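PDB 3M6M: Sensory/regulatory protein rpfC from Xanthomonas campestris pv. campestris, which probably serves as the receiver domain of a hybrid sensor histidine kinase, accepting a phosphoryl group on an aspartate in a magnesium-dependent reaction. Local coordinates for residues V19-E24 with I63-M68. Residues are numbered along the deposited sequence; the frame is centred on the assembly and turned at random.
With MG (magnesium ion), chain T.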
# COMPACT_ATOMS: atom_id res chain seq x y z
N VAL D 19 15.83 -25.88 -32.96
CA VAL D 19 16.98 -25.03 -32.66
C VAL D 19 16.88 -23.70 -33.40
O VAL D 19 16.57 -23.66 -34.59
CB VAL D 19 18.32 -25.73 -33.01
CG1 VAL D 19 19.50 -24.84 -32.67
CG2 VAL D 19 18.44 -27.07 -32.29
N ALA D 20 17.13 -22.61 -32.68
CA ALA D 20 17.15 -21.27 -33.27
C ALA D 20 18.45 -20.53 -32.98
O ALA D 20 18.82 -20.34 -31.82
CB ALA D 20 15.95 -20.46 -32.81
N ASP D 21 19.13 -20.12 -34.04
CA ASP D 21 20.32 -19.27 -33.96
C ASP D 21 20.47 -18.51 -35.28
O ASP D 21 20.28 -19.08 -36.35
CB ASP D 21 21.57 -20.10 -33.68
CG ASP D 21 22.75 -19.24 -33.25
OD1 ASP D 21 23.24 -18.43 -34.07
OD2 ASP D 21 23.21 -19.40 -32.10
N ASP D 22 20.82 -17.23 -35.18
CA ASP D 22 20.91 -16.36 -36.36
C ASP D 22 22.15 -16.60 -37.23
O ASP D 22 22.19 -16.19 -38.39
CB ASP D 22 20.77 -14.88 -35.98
CG ASP D 22 21.79 -14.44 -34.95
OD1 ASP D 22 21.86 -15.05 -33.86
OD2 ASP D 22 22.52 -13.46 -35.21
N HIS D 23 23.15 -17.28 -36.67
CA HIS D 23 24.36 -17.62 -37.41
C HIS D 23 24.36 -19.06 -37.91
O HIS D 23 23.99 -19.98 -37.18
CB HIS D 23 25.61 -17.33 -36.57
CG HIS D 23 25.92 -15.87 -36.43
ND1 HIS D 23 25.53 -15.13 -35.34
CD2 HIS D 23 26.55 -15.00 -37.27
CE1 HIS D 23 25.92 -13.87 -35.49
NE2 HIS D 23 26.54 -13.77 -36.66
N GLU D 24 24.77 -19.23 -39.17
CA GLU D 24 24.77 -20.54 -39.84
C GLU D 24 25.66 -21.57 -39.15
O GLU D 24 25.25 -22.72 -38.97
CB GLU D 24 25.18 -20.37 -41.31
CG GLU D 24 25.05 -21.64 -42.16
CD GLU D 24 25.44 -21.42 -43.61
OE1 GLU D 24 24.82 -20.57 -44.29
OE2 GLU D 24 26.37 -22.11 -44.09
N ILE D 63 15.85 -25.30 -28.23
CA ILE D 63 17.11 -24.64 -27.91
C ILE D 63 17.18 -23.32 -28.65
O ILE D 63 17.23 -23.29 -29.89
CB ILE D 63 18.34 -25.51 -28.27
CG1 ILE D 63 18.21 -26.92 -27.67
CG2 ILE D 63 19.62 -24.83 -27.80
CD1 ILE D 63 19.25 -27.91 -28.16
N VAL D 64 17.19 -22.22 -27.90
CA VAL D 64 17.18 -20.88 -28.49
C VAL D 64 18.45 -20.08 -28.17
O VAL D 64 18.98 -20.14 -27.06
CB VAL D 64 15.90 -20.08 -28.07
CG1 VAL D 64 15.95 -19.66 -26.60
CG2 VAL D 64 15.69 -18.88 -28.98
N ASP D 65 18.94 -19.36 -29.18
CA ASP D 65 20.03 -18.41 -29.00
C ASP D 65 19.47 -17.14 -28.38
O ASP D 65 18.45 -16.62 -28.85
CB ASP D 65 20.70 -18.11 -30.34
CG ASP D 65 21.82 -17.08 -30.24
OD1 ASP D 65 22.54 -17.04 -29.21
OD2 ASP D 65 21.99 -16.30 -31.20
N LEU D 66 20.12 -16.64 -27.34
CA LEU D 66 19.64 -15.45 -26.64
C LEU D 66 19.67 -14.21 -27.52
O LEU D 66 18.67 -13.50 -27.62
CB LEU D 66 20.42 -15.21 -25.34
CG LEU D 66 20.04 -14.00 -24.48
CD1 LEU D 66 18.57 -13.99 -24.07
CD2 LEU D 66 20.94 -13.92 -23.25
N HIS D 67 20.81 -13.95 -28.16
CA HIS D 67 20.96 -12.73 -28.95
C HIS D 67 20.80 -12.94 -30.45
O HIS D 67 21.69 -13.45 -31.13
CB HIS D 67 22.26 -12.00 -28.60
CG HIS D 67 22.26 -11.45 -27.21
ND1 HIS D 67 23.01 -12.00 -26.19
CD2 HIS D 67 21.59 -10.41 -26.66
CE1 HIS D 67 22.81 -11.31 -25.08
NE2 HIS D 67 21.95 -10.34 -25.33
N MET D 68 19.63 -12.54 -30.94
CA MET D 68 19.29 -12.58 -32.36
C MET D 68 18.64 -11.24 -32.71
O MET D 68 17.98 -10.65 -31.86
CB MET D 68 18.32 -13.72 -32.66
CG MET D 68 18.85 -15.12 -32.34
SD MET D 68 17.67 -16.45 -32.65
CE MET D 68 16.40 -16.08 -31.43
MG MG T . 23.47 -14.64 -31.94
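A20 joins the parallel strands 16-20 and 61-65 through its backbone N and O: N donates to I63 O (2.9 Å) and O accepts from D65 N (2.8 Å). Strand 61-65 is the central one of the five-stranded 2-1-3-4-5 sheet of a CheY-like receiver domain, 16-20 is its neighbour, and the acidic pocket opens where their C-terminal ends part. V19 and I63 lie on one sheet face, where helix 24-35 packs against them; A20 and V64 lie on the other, with A20 CB 4.2 Å from V64 CG2. At the C-terminal ends of the strands, three oxygens bind magnesium: D22 OD1 at 2.5 Å, D65 OD2 and the backbone O of H67, which brings the following loop into the site. The carboxylates of D22 and D65 are nearly coplanar, 3° apart. D65 extends its CG anti to the backbone N (chi1 177°), placing OD2 on the metal; its OD1 forms a salt bridge with K119. In this family, the corresponding aspartate is the phosphoacceptor, a role D65 probably shares. The D21 carboxylate stacks on that of D65, with OD2 3.3 Å from D65 CG; K119 also pairs with D21 OD2, probably offsetting the repulsion. D21 OD1 closes an Asx turn by accepting from H23 N. The M68 side chain lies alongside the D22 carboxylate, its CG 3.4 Å from the metal-bound OD1 of D22.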